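Local coordinates for protein SusD homolog (Bacteroides thetaiotaomicron VPI-5482, PDB 3FDH) that probably binds glycans at the cell surface as an outer-membrane lipoprotein of the SusD/RagB family, assisting their uptake, at residues L201-T206 / H336-L341; D219-L224 / C347-D352; K342-C347 / E415-K420; A360-L365 / I391-A396. One frame throughout, in Å; residues are numbered along the deposited sequence. Where two conformers were deposited one is given.

Contact 1: residues L201-T206 / H336-L341; sequences LKARYT and HELMFL
A buried arginine-carboxylate bridge, Arg-204 to Glu-337, joins helix 191-208 to helix 335-348 in the interior of this largely helical SusD homolog. The two short segments run 10.1 Å apart at closest approach, with their N-to-C directions 50° apart. Arg-204 grips the carboxylate side-on: NE donates to Glu-337 OE2 at 2.9 Å, while NH2 donates to Glu-337 OE1 at 2.7 Å along an almost straight line (178°). Each oxygen accepts through its syn lone pair, and the guanidinium and carboxylate planes are only 4° apart, so the paired bonds hold both groups flat against rotation. Glu-337 is extended beyond CG, whereas the arginine chain turns at chi3, which brings its NE and NH2 edge round to face the acid. Glu-433 lies near the same site, its OE2 close to that of Glu-337 and only weakly paired with Arg-204. A leucine here would lack the guanidinium and would probably leave the buried Glu-337 carboxylate without its counter-charge, next to a second acid. Beside the polar bridge is an apolar patch. The CD1 methyl of Leu-341 rests on the backbone of helix 191-208, 3.7 Å from Arg-204 CA, and also lies 4.3 Å from Ala-203 CB. Leu-338 CD1 also approaches the same alanine methyl, at 4.4 Å. Small alanine, branched leucine and an internal ion pair thus share one interface, an arrangement that fits helix-on-helix packing in the TPR-related fold of SusD-like proteins.

Contact 2: residues D219-L224 / C347-D352; sequences DYEKVL and CRLNRD
Apolar packing dominates where Tyr-220 and Leu-224 of helix 216-228 meet Leu-349, just past the end of helix 335-348. Leu-349 CD1 touches Tyr-220 CB at 3.4 Å, the two side chains running alongside one another, pointing opposite ways. The same methyl meets Leu-224 CD1 tip to tip at 3.9 Å. A CH-pi contact comes next. Arg-348 CB lies over one face of the Tyr-220 ring, 3.6 Å from the centroid and 22° off the normal. Since CG of Arg-348 is anti to its own carbonyl carbon (chi1 -66°) and the chain then runs extended to NE, the aliphatic part continues past the phenol end, with CD 3.3 Å from Tyr-220 OH. The guanidinium beyond it is engaged by salt bridges to Glu-344 and Glu-446, so the tyrosine packs chiefly against the hydrocarbon of the arginine. Nearer the solvent there is one charged pair: Glu-221 OE2 faces the edge of the Arg-351 guanidinium, 2.9 Å from NH2, with carboxylate and guanidinium planes 41° apart. Leu-349 CD1 also sits over the centre of one face of that guanidinium. Glu-221 and Arg-351 were both modelled in two conformations, so this packing and the salt bridge belong to one of the alternatives. Backbone bonds set the turn that presents Leu-349 and Arg-351. Asn-350 takes a positive phi, and its N donates to Cys-347 O at 2.8 Å, while Arg-351 N probably donates to Leu-346 O. Together they make the Schellman motif that closes the C-terminal end of an alpha helix.

Contact 3: residues K342-C347 / E415-K420; sequences KAEALC and ETMIQK
Glu-344 lies against the selenium of selenomethionine Met-417 in a nearly antiparallel helix pair, 335-348 with 412-423, consistent with the TPR-related helical array of SusD-like proteins. The short axes run 9.8 Å apart, their directions differing by 166°. Every carbon of the glutamate side chain from CB on lies near that one selenium: CB is 4.1 Å from Met-417 SE, CG slightly nearer, and CD at 3.6 Å. With CG anti to the backbone N (chi1 180°) and the chain extended beyond it, the acid passes obliquely across the folded Met-417 chain, which bends at chi2 and chi3. OE1 is still 3.7 Å from Met-417 SE. It accepts from a water at 2.6 Å, and that water in turn accepts from Lys-420 NZ at 3.0 Å, bridging opposite charges too far apart for a direct salt bridge. Lys-420 is also paired with Asp-437. OE2 is taken by Arg-348 and Arg-440, so the buried carboxylate is well supplied with partners. Beside this, the Ala-343 CB and Thr-416 CG2 methyls meet at 3.7 Å. The threonine's other branch, OG1, is bonded to Pro-412 O and lies 3.4 Å from Cys-347 SG.

Contact 4: residues A360-L365 / I391-A396; sequences AVVAGL and ITETSA
Leu-365, Ala-396 and Val-362 bury the most surface where helix 354-379 packs on the first turn of helix 393-410. Ala-396 is the central piece: its CB meets Leu-365 CD1 at 3.8 Å and Val-362 CG1 at 4.0 Å. With so small a side chain between them the backbones come close, the CA atoms of Val-362 and Ala-396 lying 5.4 Å apart. Leu-365 also turns to the residue leading into the second helix, where Ile-391 crosses it at about a right angle; CG2 of the isoleucine touches Leu-365 CB at 3.8 Å. Val-362 spreads both methyls over Ala-396, and CG1 reaches the aliphatic CG of Glu-393 at 4.2 Å. With an alanine here both methyls would be missing, which would probably open a gap beside Ala-396 and leave the Glu-393 chain without its apolar neighbour. The helix start itself is held by a capping box: Ser-395 N donates to Thr-392 OG1 at 3.0 Å, and Thr-392 N donates to Ser-395 OG at 2.9 Å. The touching groups of the two segments are hydrocarbon, while Ile-391 N is hydrogen-bonded to Glu-369 further along helix 354-379; the chemistry implies apolar packing with a polar tie beside it.

Overall arrangement
Helix 335-348 is common to contacts 1, 2 and 3, whose centres lie 10 to 12 Å from one another. It meets helix 191-208 in contact 1 and helix 412-423 in contact 3, while its C-terminal end and the turn after it meet helix 216-228 in contact 2. Contact 4, between helix 354-379 and the start of helix 393-410, is 16 Å from contact 3 and 24 Å from contact 2; along the chain it is nested within the loop that contact 3 closes. Contact 1 closes before contact 3 opens, whereas contacts 1 and 2 interleave. Phe-340 packs on both Ala-360 and Lys-420, so contact 1 touches contacts 3 and 4. Helices distant in sequence are thus built into one continuous array, consistent with the TPR-related scaffold of SusD-like proteins.

Contact 1: residues L201-T206 / H336-L341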
loop_
_atom_site.group_PDB
_atom_site.type_symbol
_atom_site.label_atom_id
_atom_site.label_comp_id
_atom_site.label_asym_id
_atom_site.label_seq_id
_atom_site.Cartn_x
_atom_site.Cartn_y
_atom_site.Cartn_z
ATOM N N LEU A 201 -8.869 -7.740 -5.669
ATOM C CA LEU A 201 -7.891 -7.038 -6.551
ATOM C C LEU A 201 -8.585 -6.512 -7.818
ATOM O O LEU A 201 -8.280 -5.431 -8.335
ATOM C CB LEU A 201 -6.691 -7.932 -6.886
ATOM C CG LEU A 201 -5.708 -8.240 -5.752
ATOM C CD1 LEU A 201 -4.659 -9.254 -6.233
ATOM C CD2 LEU A 201 -5.054 -6.968 -5.240
ATOM N N LYS A 202 -9.555 -7.275 -8.308
ATOM C CA LYS A 202 -10.343 -6.809 -9.429
ATOM C C LYS A 202 -11.065 -5.523 -9.060
ATOM O O LYS A 202 -11.225 -4.631 -9.868
ATOM C CB LYS A 202 -11.340 -7.864 -9.948
ATOM C CG LYS A 202 -10.620 -8.963 -10.769
ATOM C CD LYS A 202 -11.523 -9.869 -11.580
ATOM C CE LYS A 202 -11.988 -9.183 -12.817
ATOM N NZ LYS A 202 -12.690 -10.092 -13.736
ATOM N N ALA A 203 -11.480 -5.406 -7.825
ATOM C CA ALA A 203 -12.154 -4.183 -7.390
ATOM C C ALA A 203 -11.137 -3.054 -7.364
ATOM O O ALA A 203 -11.356 -1.966 -7.912
ATOM C CB ALA A 203 -12.803 -4.367 -6.042
ATOM N N ARG A 204 -9.993 -3.314 -6.730
ATOM C CA ARG A 204 -8.950 -2.279 -6.607
ATOM C C ARG A 204 -8.553 -1.750 -7.960
ATOM O O ARG A 204 -8.422 -0.542 -8.189
ATOM C CB ARG A 204 -7.698 -2.846 -5.914
ATOM C CG ARG A 204 -6.466 -1.936 -5.992
ATOM C CD ARG A 204 -5.212 -2.629 -5.408
ATOM N NE ARG A 204 -5.135 -2.642 -3.934
ATOM C CZ ARG A 204 -4.070 -3.089 -3.275
ATOM N NH1 ARG A 204 -3.033 -3.583 -3.939
ATOM N NH2 ARG A 204 -4.012 -3.015 -1.972
ATOM N N TYR A 205 -8.387 -2.668 -8.887
ATOM C CA TYR A 205 -7.843 -2.324 -10.222
ATOM C C TYR A 205 -8.889 -1.731 -11.154
ATOM O O TYR A 205 -8.567 -0.946 -12.034
ATOM C CB TYR A 205 -7.143 -3.508 -10.890
ATOM C CG TYR A 205 -6.004 -4.095 -10.067
ATOM C CD1 TYR A 205 -5.102 -3.283 -9.379
ATOM C CD2 TYR A 205 -5.794 -5.465 -10.034
ATOM C CE1 TYR A 205 -4.065 -3.845 -8.639
ATOM C CE2 TYR A 205 -4.748 -6.035 -9.318
ATOM C CZ TYR A 205 -3.901 -5.237 -8.610
ATOM O OH TYR A 205 -2.889 -5.844 -7.895
ATOM N N THR A 206 -10.147 -2.101 -10.926
ATOM C CA THR A 206 -11.242 -1.513 -11.688
ATOM C C THR A 206 -11.358 -0.033 -11.317
ATOM O O THR A 206 -11.436 0.861 -12.188
ATOM C CB THR A 206 -12.569 -2.273 -11.488
ATOM O OG1 THR A 206 -12.400 -3.621 -11.971
ATOM C CG2 THR A 206 -13.727 -1.572 -12.248
ATOM N N HIS A 336 -10.459 -3.238 5.240
ATOM C CA HIS A 336 -10.888 -1.830 5.301
ATOM C C HIS A 336 -10.770 -1.202 3.935
ATOM O O HIS A 336 -11.654 -0.462 3.534
ATOM C CB HIS A 336 -10.257 -0.948 6.424
ATOM C CG HIS A 336 -8.771 -1.005 6.527
ATOM N ND1 HIS A 336 -8.115 -1.990 7.253
ATOM C CD2 HIS A 336 -7.810 -0.180 6.035
ATOM C CE1 HIS A 336 -6.809 -1.771 7.176
ATOM N NE2 HIS A 336 -6.602 -0.694 6.424
ATOM N N GLU A 337 -9.689 -1.503 3.227
ATOM C CA GLU A 337 -9.524 -0.954 1.874
ATOM C C GLU A 337 -10.696 -1.399 1.003
ATOM O O GLU A 337 -11.253 -0.633 0.219
ATOM C CB GLU A 337 -8.211 -1.377 1.189
ATOM C CG GLU A 337 -8.198 -0.933 -0.240
ATOM C CD GLU A 337 -7.030 -1.421 -1.078
ATOM O OE1 GLU A 337 -5.997 -1.920 -0.571
ATOM O OE2 GLU A 337 -7.188 -1.351 -2.292
ATOM N N LEU A 338 -11.099 -2.637 1.164
ATOM C CA LEU A 338 -12.186 -3.162 0.320
ATOM C C LEU A 338 -13.501 -2.435 0.632
ATOM O O LEU A 338 -14.333 -2.156 -0.234
ATOM C CB LEU A 338 -12.330 -4.674 0.522
ATOM C CG LEU A 338 -13.289 -5.387 -0.412
ATOM C CD1 LEU A 338 -12.680 -5.524 -1.783
ATOM C CD2 LEU A 338 -13.675 -6.759 0.216
HETATM N N MSE A 339 -13.672 -2.104 1.882
HETATM C CA MSE A 339 -14.917 -1.418 2.303
HETATM C C MSE A 339 -14.922 0.026 1.860
HETATM O O MSE A 339 -15.992 0.603 1.628
HETATM C CB MSE A 339 -15.163 -1.536 3.818
HETATM C CG MSE A 339 -15.429 -2.986 4.296
HETATM SE SE MSE A 339 -16.955 -3.830 3.429
HETATM C CE MSE A 339 -16.192 -4.703 2.012
ATOM N N PHE A 340 -13.724 0.590 1.732
ATOM C CA PHE A 340 -13.549 1.960 1.240
ATOM C C PHE A 340 -13.789 1.996 -0.260
ATOM O O PHE A 340 -14.249 3.000 -0.824
ATOM C CB PHE A 340 -12.186 2.549 1.597
ATOM C CG PHE A 340 -12.080 3.037 3.015
ATOM C CD1 PHE A 340 -12.829 4.140 3.448
ATOM C CD2 PHE A 340 -11.218 2.434 3.909
ATOM C CE1 PHE A 340 -12.763 4.595 4.756
ATOM C CE2 PHE A 340 -11.156 2.884 5.226
ATOM C CZ PHE A 340 -11.920 3.994 5.635
ATOM N N LEU A 341 -13.498 0.880 -0.910
ATOM C CA LEU A 341 -13.760 0.775 -2.343
ATOM C C LEU A 341 -15.242 0.700 -2.549
ATOM O O LEU A 341 -15.824 1.314 -3.446
ATOM C CB LEU A 341 -13.048 -0.423 -2.970
ATOM C CG LEU A 341 -11.570 -0.239 -3.298
ATOM C CD1 LEU A 341 -10.831 -1.571 -3.514
ATOM C CD2 LEU A 341 -11.487 0.679 -4.500
#

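Contact 2: residues D219-L224 / C347-D352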
loop_
_atom_site.group_PDB
_atom_site.type_symbol
_atom_site.label_atom_id
_atom_site.label_comp_id
_atom_site.label_asym_id
_atom_site.label_seq_id
_atom_site.Cartn_x
_atom_site.Cartn_y
_atom_site.Cartn_z
ATOM N N ASP A 219 -18.646 0.377 -14.336
ATOM C CA ASP A 219 -17.418 0.083 -13.573
ATOM C C ASP A 219 -17.676 0.113 -12.070
ATOM O O ASP A 219 -17.176 -0.732 -11.322
ATOM C CB ASP A 219 -16.243 0.971 -13.970
ATOM C CG ASP A 219 -15.617 0.520 -15.262
ATOM O OD1 ASP A 219 -16.016 -0.589 -15.739
ATOM O OD2 ASP A 219 -14.757 1.265 -15.799
ATOM N N TYR A 220 -18.449 1.092 -11.626
ATOM C CA TYR A 220 -18.764 1.159 -10.178
ATOM C C TYR A 220 -19.554 -0.078 -9.759
ATOM O O TYR A 220 -19.380 -0.626 -8.638
ATOM C CB TYR A 220 -19.546 2.420 -9.764
ATOM C CG TYR A 220 -18.861 3.714 -10.125
ATOM C CD1 TYR A 220 -17.508 3.900 -9.878
ATOM C CD2 TYR A 220 -19.571 4.765 -10.691
ATOM C CE1 TYR A 220 -16.867 5.099 -10.224
ATOM C CE2 TYR A 220 -18.947 5.966 -11.018
ATOM C CZ TYR A 220 -17.590 6.131 -10.788
ATOM O OH TYR A 220 -16.965 7.325 -11.117
ATOM N N GLU A 221 -20.431 -0.531 -10.656
ATOM C CA GLU A 221 -21.267 -1.701 -10.339
ATOM C C GLU A 221 -20.400 -2.961 -10.318
ATOM O O GLU A 221 -20.627 -3.881 -9.535
ATOM C CB GLU A 221 -22.501 -1.744 -11.252
ATOM C CG GLU A 221 -23.442 -0.552 -10.903
ATOM C CD GLU A 221 -24.548 -0.280 -11.908
ATOM O OE1 GLU A 221 -24.603 -0.949 -12.953
ATOM O OE2 GLU A 221 -25.361 0.638 -11.654
ATOM N N LYS A 222 -19.383 -2.969 -11.151
ATOM C CA LYS A 222 -18.452 -4.093 -11.152
ATOM C C LYS A 222 -17.715 -4.139 -9.826
ATOM O O LYS A 222 -17.535 -5.195 -9.228
ATOM C CB LYS A 222 -17.466 -3.994 -12.310
ATOM C CG LYS A 222 -18.082 -4.450 -13.620
ATOM C CD LYS A 222 -17.305 -4.032 -14.820
ATOM C CE LYS A 222 -15.881 -4.504 -14.770
ATOM N NZ LYS A 222 -15.047 -3.706 -15.732
ATOM N N VAL A 223 -17.287 -2.979 -9.365
ATOM C CA VAL A 223 -16.538 -2.896 -8.114
ATOM C C VAL A 223 -17.418 -3.486 -7.021
ATOM O O VAL A 223 -17.005 -4.363 -6.284
ATOM C CB VAL A 223 -16.110 -1.437 -7.742
ATOM C CG1 VAL A 223 -15.629 -1.369 -6.283
ATOM C CG2 VAL A 223 -15.036 -0.908 -8.726
ATOM N N LEU A 224 -18.676 -3.077 -6.994
ATOM C CA LEU A 224 -19.610 -3.608 -5.957
ATOM C C LEU A 224 -19.801 -5.120 -6.032
ATOM O O LEU A 224 -19.927 -5.827 -5.003
ATOM C CB LEU A 224 -20.985 -2.940 -6.041
ATOM C CG LEU A 224 -21.002 -1.471 -5.690
ATOM C CD1 LEU A 224 -22.445 -0.964 -5.841
ATOM C CD2 LEU A 224 -20.447 -1.277 -4.270
ATOM N N CYS A 347 -20.747 6.085 -3.419
ATOM C CA CYS A 347 -20.730 7.546 -3.506
ATOM C C CYS A 347 -20.789 7.978 -4.952
ATOM O O CYS A 347 -21.602 8.774 -5.361
ATOM C CB CYS A 347 -19.454 8.112 -2.889
ATOM S SG CYS A 347 -19.436 8.098 -1.068
ATOM N N ARG A 348 -19.875 7.465 -5.729
ATOM C CA ARG A 348 -19.814 7.870 -7.132
ATOM C C ARG A 348 -21.072 7.467 -7.920
ATOM O O ARG A 348 -21.359 8.051 -8.974
ATOM C CB ARG A 348 -18.555 7.354 -7.794
ATOM C CG ARG A 348 -17.313 7.997 -7.223
ATOM C CD ARG A 348 -16.105 7.579 -7.959
ATOM N NE ARG A 348 -14.876 8.031 -7.309
ATOM C CZ ARG A 348 -14.307 9.222 -7.449
ATOM N NH1 ARG A 348 -14.803 10.172 -8.211
ATOM N NH2 ARG A 348 -13.218 9.482 -6.774
ATOM N N LEU A 349 -21.820 6.498 -7.393
ATOM C CA LEU A 349 -23.092 6.048 -7.999
ATOM C C LEU A 349 -24.234 6.878 -7.446
ATOM O O LEU A 349 -25.405 6.661 -7.761
ATOM C CB LEU A 349 -23.374 4.546 -7.768
ATOM C CG LEU A 349 -22.613 3.602 -8.710
ATOM C CD1 LEU A 349 -22.554 2.193 -8.148
ATOM C CD2 LEU A 349 -23.217 3.672 -10.113
ATOM N N ASN A 350 -23.895 7.868 -6.645
ATOM C CA ASN A 350 -24.952 8.633 -6.011
ATOM C C ASN A 350 -25.881 7.805 -5.129
ATOM O O ASN A 350 -27.103 8.070 -5.048
ATOM C CB ASN A 350 -25.785 9.391 -7.039
ATOM C CG ASN A 350 -25.580 10.869 -6.938
ATOM O OD1 ASN A 350 -24.598 11.312 -6.340
ATOM N ND2 ASN A 350 -26.516 11.649 -7.482
ATOM N N ARG A 351 -25.319 6.768 -4.516
ATOM C CA ARG A 351 -26.074 5.932 -3.574
ATOM C C ARG A 351 -25.521 6.037 -2.166
ATOM O O ARG A 351 -24.412 6.469 -1.951
ATOM C CB ARG A 351 -26.085 4.464 -3.985
ATOM C CG ARG A 351 -26.637 4.205 -5.363
ATOM C CD ARG A 351 -26.595 2.714 -5.690
ATOM N NE ARG A 351 -26.604 2.498 -7.133
ATOM C CZ ARG A 351 -26.339 1.329 -7.700
ATOM N NH1 ARG A 351 -26.027 0.295 -6.938
ATOM N NH2 ARG A 351 -26.351 1.196 -9.020
ATOM N N ASP A 352 -26.347 5.636 -1.217
ATOM C CA ASP A 352 -25.990 5.692 0.214
ATOM C C ASP A 352 -24.827 4.768 0.509
ATOM O O ASP A 352 -24.889 3.568 0.247
ATOM C CB ASP A 352 -27.179 5.297 1.093
ATOM C CG ASP A 352 -26.887 5.416 2.581
ATOM O OD1 ASP A 352 -26.048 6.217 2.983
ATOM O OD2 ASP A 352 -27.545 4.721 3.373
#

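Contact 3: residues K342-C347 / E415-K420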
loop_
_atom_site.group_PDB
_atom_site.type_symbol
_atom_site.label_atom_id
_atom_site.label_comp_id
_atom_site.label_asym_id
_atom_site.label_seq_id
_atom_site.Cartn_x
_atom_site.Cartn_y
_atom_site.Cartn_z
ATOM N N LYS A 342 -15.872 -0.076 -1.697
ATOM C CA LYS A 342 -17.338 -0.268 -1.755
ATOM C C LYS A 342 -18.049 1.075 -1.531
ATOM O O LYS A 342 -18.951 1.472 -2.256
ATOM C CB LYS A 342 -17.770 -1.211 -0.662
ATOM C CG LYS A 342 -19.277 -1.585 -0.700
ATOM C CD LYS A 342 -19.632 -2.649 0.309
ATOM C CE LYS A 342 -21.121 -2.901 0.303
ATOM N NZ LYS A 342 -21.555 -4.012 1.218
ATOM N N ALA A 343 -17.602 1.763 -0.500
ATOM C CA ALA A 343 -18.119 3.105 -0.162
ATOM C C ALA A 343 -17.874 4.112 -1.300
ATOM O O ALA A 343 -18.762 4.898 -1.659
ATOM C CB ALA A 343 -17.497 3.609 1.176
ATOM N N GLU A 344 -16.686 4.082 -1.868
ATOM C CA GLU A 344 -16.352 5.019 -2.941
ATOM C C GLU A 344 -17.264 4.750 -4.162
ATOM O O GLU A 344 -17.769 5.658 -4.847
ATOM C CB GLU A 344 -14.902 4.905 -3.382
ATOM C CG GLU A 344 -14.610 5.878 -4.491
ATOM C CD GLU A 344 -13.231 5.829 -4.993
ATOM O OE1 GLU A 344 -12.445 4.942 -4.510
ATOM O OE2 GLU A 344 -12.929 6.747 -5.814
ATOM N N ALA A 345 -17.449 3.471 -4.440
ATOM C CA ALA A 345 -18.303 3.085 -5.574
ATOM C C ALA A 345 -19.724 3.591 -5.374
ATOM O O ALA A 345 -20.336 4.152 -6.280
ATOM C CB ALA A 345 -18.279 1.544 -5.798
ATOM N N LEU A 346 -20.253 3.421 -4.174
ATOM C CA LEU A 346 -21.624 3.887 -3.883
ATOM C C LEU A 346 -21.722 5.399 -3.983
ATOM O O LEU A 346 -22.626 5.944 -4.616
ATOM C CB LEU A 346 -22.109 3.386 -2.510
ATOM C CG LEU A 346 -22.395 1.869 -2.439
ATOM C CD1 LEU A 346 -22.255 1.382 -1.033
ATOM C CD2 LEU A 346 -23.736 1.478 -3.046
ATOM N N CYS A 347 -20.747 6.085 -3.419
ATOM C CA CYS A 347 -20.730 7.546 -3.506
ATOM C C CYS A 347 -20.789 7.978 -4.952
ATOM O O CYS A 347 -21.602 8.774 -5.361
ATOM C CB CYS A 347 -19.454 8.112 -2.889
ATOM S SG CYS A 347 -19.436 8.098 -1.068
ATOM N N GLU A 415 -15.480 12.882 2.139
ATOM C CA GLU A 415 -15.331 12.303 3.484
ATOM C C GLU A 415 -14.855 10.855 3.433
ATOM O O GLU A 415 -13.998 10.423 4.204
ATOM C CB GLU A 415 -16.614 12.424 4.285
ATOM C CG GLU A 415 -16.475 11.878 5.688
ATOM C CD GLU A 415 -15.416 12.593 6.583
ATOM O OE1 GLU A 415 -14.977 13.740 6.313
ATOM O OE2 GLU A 415 -15.045 11.991 7.615
ATOM N N THR A 416 -15.427 10.116 2.502
ATOM C CA THR A 416 -15.045 8.739 2.268
ATOM C C THR A 416 -13.557 8.625 1.947
ATOM O O THR A 416 -12.862 7.793 2.498
ATOM C CB THR A 416 -15.914 8.064 1.152
ATOM O OG1 THR A 416 -17.286 8.011 1.602
ATOM C CG2 THR A 416 -15.383 6.606 0.783
HETATM N N MSE A 417 -13.028 9.500 1.112
HETATM C CA MSE A 417 -11.659 9.336 0.699
HETATM C C MSE A 417 -10.693 9.842 1.777
HETATM O O MSE A 417 -9.569 9.318 1.919
HETATM C CB MSE A 417 -11.453 10.038 -0.616
HETATM C CG MSE A 417 -12.374 9.553 -1.756
HETATM SE SE MSE A 417 -12.195 7.651 -2.022
HETATM C CE MSE A 417 -10.313 7.651 -2.477
ATOM N N ILE A 418 -11.143 10.856 2.529
ATOM C CA ILE A 418 -10.368 11.341 3.707
ATOM C C ILE A 418 -10.225 10.191 4.709
ATOM O O ILE A 418 -9.146 9.930 5.249
ATOM C CB ILE A 418 -10.988 12.583 4.381
ATOM C CG1 ILE A 418 -10.835 13.802 3.450
ATOM C CG2 ILE A 418 -10.270 12.855 5.686
ATOM C CD1 ILE A 418 -11.590 15.112 3.891
ATOM N N GLN A 419 -11.324 9.493 4.935
ATOM C CA GLN A 419 -11.338 8.373 5.850
ATOM C C GLN A 419 -10.485 7.210 5.350
ATOM O O GLN A 419 -9.809 6.543 6.142
ATOM C CB GLN A 419 -12.787 7.925 6.218
ATOM C CG GLN A 419 -13.548 8.952 7.089
ATOM C CD GLN A 419 -12.819 9.293 8.410
ATOM O OE1 GLN A 419 -12.266 8.413 9.079
ATOM N NE2 GLN A 419 -12.835 10.566 8.787
ATOM N N LYS A 420 -10.454 6.997 4.035
ATOM C CA LYS A 420 -9.658 5.921 3.474
ATOM C C LYS A 420 -8.219 6.265 3.780
ATOM O O LYS A 420 -7.444 5.451 4.229
ATOM C CB LYS A 420 -9.900 5.787 1.953
ATOM C CG LYS A 420 -9.226 4.611 1.320
ATOM C CD LYS A 420 -9.533 4.458 -0.156
ATOM C CE LYS A 420 -9.152 3.089 -0.708
ATOM N NZ LYS A 420 -9.043 3.137 -2.246
HETATM O O HOH W 1 -11.964 3.696 -2.262
#

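Contact 4: residues A360-L365 / I391-A396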
loop_
_atom_site.group_PDB
_atom_site.type_symbol
_atom_site.label_atom_id
_atom_site.label_comp_id
_atom_site.label_asym_id
_atom_site.label_seq_id
_atom_site.Cartn_x
_atom_site.Cartn_y
_atom_site.Cartn_z
ATOM N N ALA A 360 -15.797 0.404 7.093
ATOM C CA ALA A 360 -14.431 0.692 6.669
ATOM C C ALA A 360 -13.649 1.461 7.745
ATOM O O ALA A 360 -12.530 1.131 8.083
ATOM C CB ALA A 360 -14.440 1.495 5.337
ATOM N N VAL A 361 -14.288 2.467 8.308
ATOM C CA VAL A 361 -13.682 3.286 9.377
ATOM C C VAL A 361 -13.419 2.441 10.624
ATOM O O VAL A 361 -12.335 2.516 11.213
ATOM C CB VAL A 361 -14.598 4.502 9.793
ATOM C CG1 VAL A 361 -14.067 5.208 11.022
ATOM C CG2 VAL A 361 -14.765 5.446 8.622
ATOM N N VAL A 362 -14.390 1.639 11.022
ATOM C CA VAL A 362 -14.225 0.805 12.210
ATOM C C VAL A 362 -13.084 -0.196 11.948
ATOM O O VAL A 362 -12.169 -0.300 12.747
ATOM C CB VAL A 362 -15.547 0.093 12.640
ATOM C CG1 VAL A 362 -15.316 -0.944 13.752
ATOM C CG2 VAL A 362 -16.609 1.131 13.093
ATOM N N ALA A 363 -13.121 -0.905 10.826
ATOM C CA ALA A 363 -12.046 -1.871 10.531
ATOM C C ALA A 363 -10.685 -1.170 10.533
ATOM O O ALA A 363 -9.695 -1.706 10.993
ATOM C CB ALA A 363 -12.255 -2.573 9.166
ATOM N N GLY A 364 -10.626 0.019 9.966
ATOM C CA GLY A 364 -9.339 0.746 9.886
ATOM C C GLY A 364 -8.799 1.086 11.262
ATOM O O GLY A 364 -7.605 1.027 11.518
ATOM N N LEU A 365 -9.716 1.463 12.136
ATOM C CA LEU A 365 -9.372 1.808 13.511
ATOM C C LEU A 365 -8.898 0.576 14.273
ATOM O O LEU A 365 -7.994 0.657 15.094
ATOM C CB LEU A 365 -10.550 2.474 14.252
ATOM C CG LEU A 365 -10.623 3.992 14.054
ATOM C CD1 LEU A 365 -12.015 4.605 14.361
ATOM C CD2 LEU A 365 -9.532 4.677 14.908
ATOM N N ILE A 391 -8.687 1.243 21.439
ATOM C CA ILE A 391 -9.757 1.415 20.456
ATOM C C ILE A 391 -10.472 0.065 20.264
ATOM O O ILE A 391 -9.839 -0.953 19.962
ATOM C CB ILE A 391 -9.193 1.929 19.108
ATOM C CG1 ILE A 391 -8.482 3.249 19.383
ATOM C CG2 ILE A 391 -10.321 2.062 18.065
ATOM C CD1 ILE A 391 -7.633 3.709 18.301
ATOM N N THR A 392 -11.789 0.058 20.497
ATOM C CA THR A 392 -12.581 -1.134 20.308
ATOM C C THR A 392 -13.650 -1.000 19.232
ATOM O O THR A 392 -13.884 0.053 18.660
ATOM C CB THR A 392 -13.318 -1.470 21.564
ATOM O OG1 THR A 392 -14.240 -0.408 21.838
ATOM C CG2 THR A 392 -12.351 -1.638 22.702
ATOM N N GLU A 393 -14.341 -2.092 18.978
ATOM C CA GLU A 393 -15.385 -2.056 17.928
ATOM C C GLU A 393 -16.458 -1.046 18.364
ATOM O O GLU A 393 -16.979 -0.289 17.571
ATOM C CB GLU A 393 -15.966 -3.444 17.700
ATOM C CG GLU A 393 -16.949 -3.542 16.587
ATOM C CD GLU A 393 -17.670 -4.900 16.585
ATOM O OE1 GLU A 393 -17.246 -5.800 17.351
ATOM O OE2 GLU A 393 -18.667 -5.060 15.840
ATOM N N THR A 394 -16.677 -0.975 19.658
ATOM C CA THR A 394 -17.726 -0.102 20.230
ATOM C C THR A 394 -17.308 1.358 20.190
ATOM O O THR A 394 -18.082 2.254 19.826
ATOM C CB THR A 394 -18.061 -0.432 21.699
ATOM O OG1 THR A 394 -18.607 -1.753 21.813
ATOM C CG2 THR A 394 -19.094 0.558 22.298
ATOM N N SER A 395 -16.090 1.599 20.629
ATOM C CA SER A 395 -15.595 2.969 20.722
ATOM C C SER A 395 -15.452 3.550 19.333
ATOM O O SER A 395 -15.744 4.726 19.122
ATOM C CB SER A 395 -14.271 3.063 21.493
ATOM O OG SER A 395 -13.186 2.554 20.741
ATOM N N ALA A 396 -15.013 2.714 18.395
ATOM C CA ALA A 396 -14.798 3.120 17.023
ATOM C C ALA A 396 -16.117 3.473 16.354
ATOM O O ALA A 396 -16.195 4.430 15.585
ATOM C CB ALA A 396 -14.062 2.027 16.182
#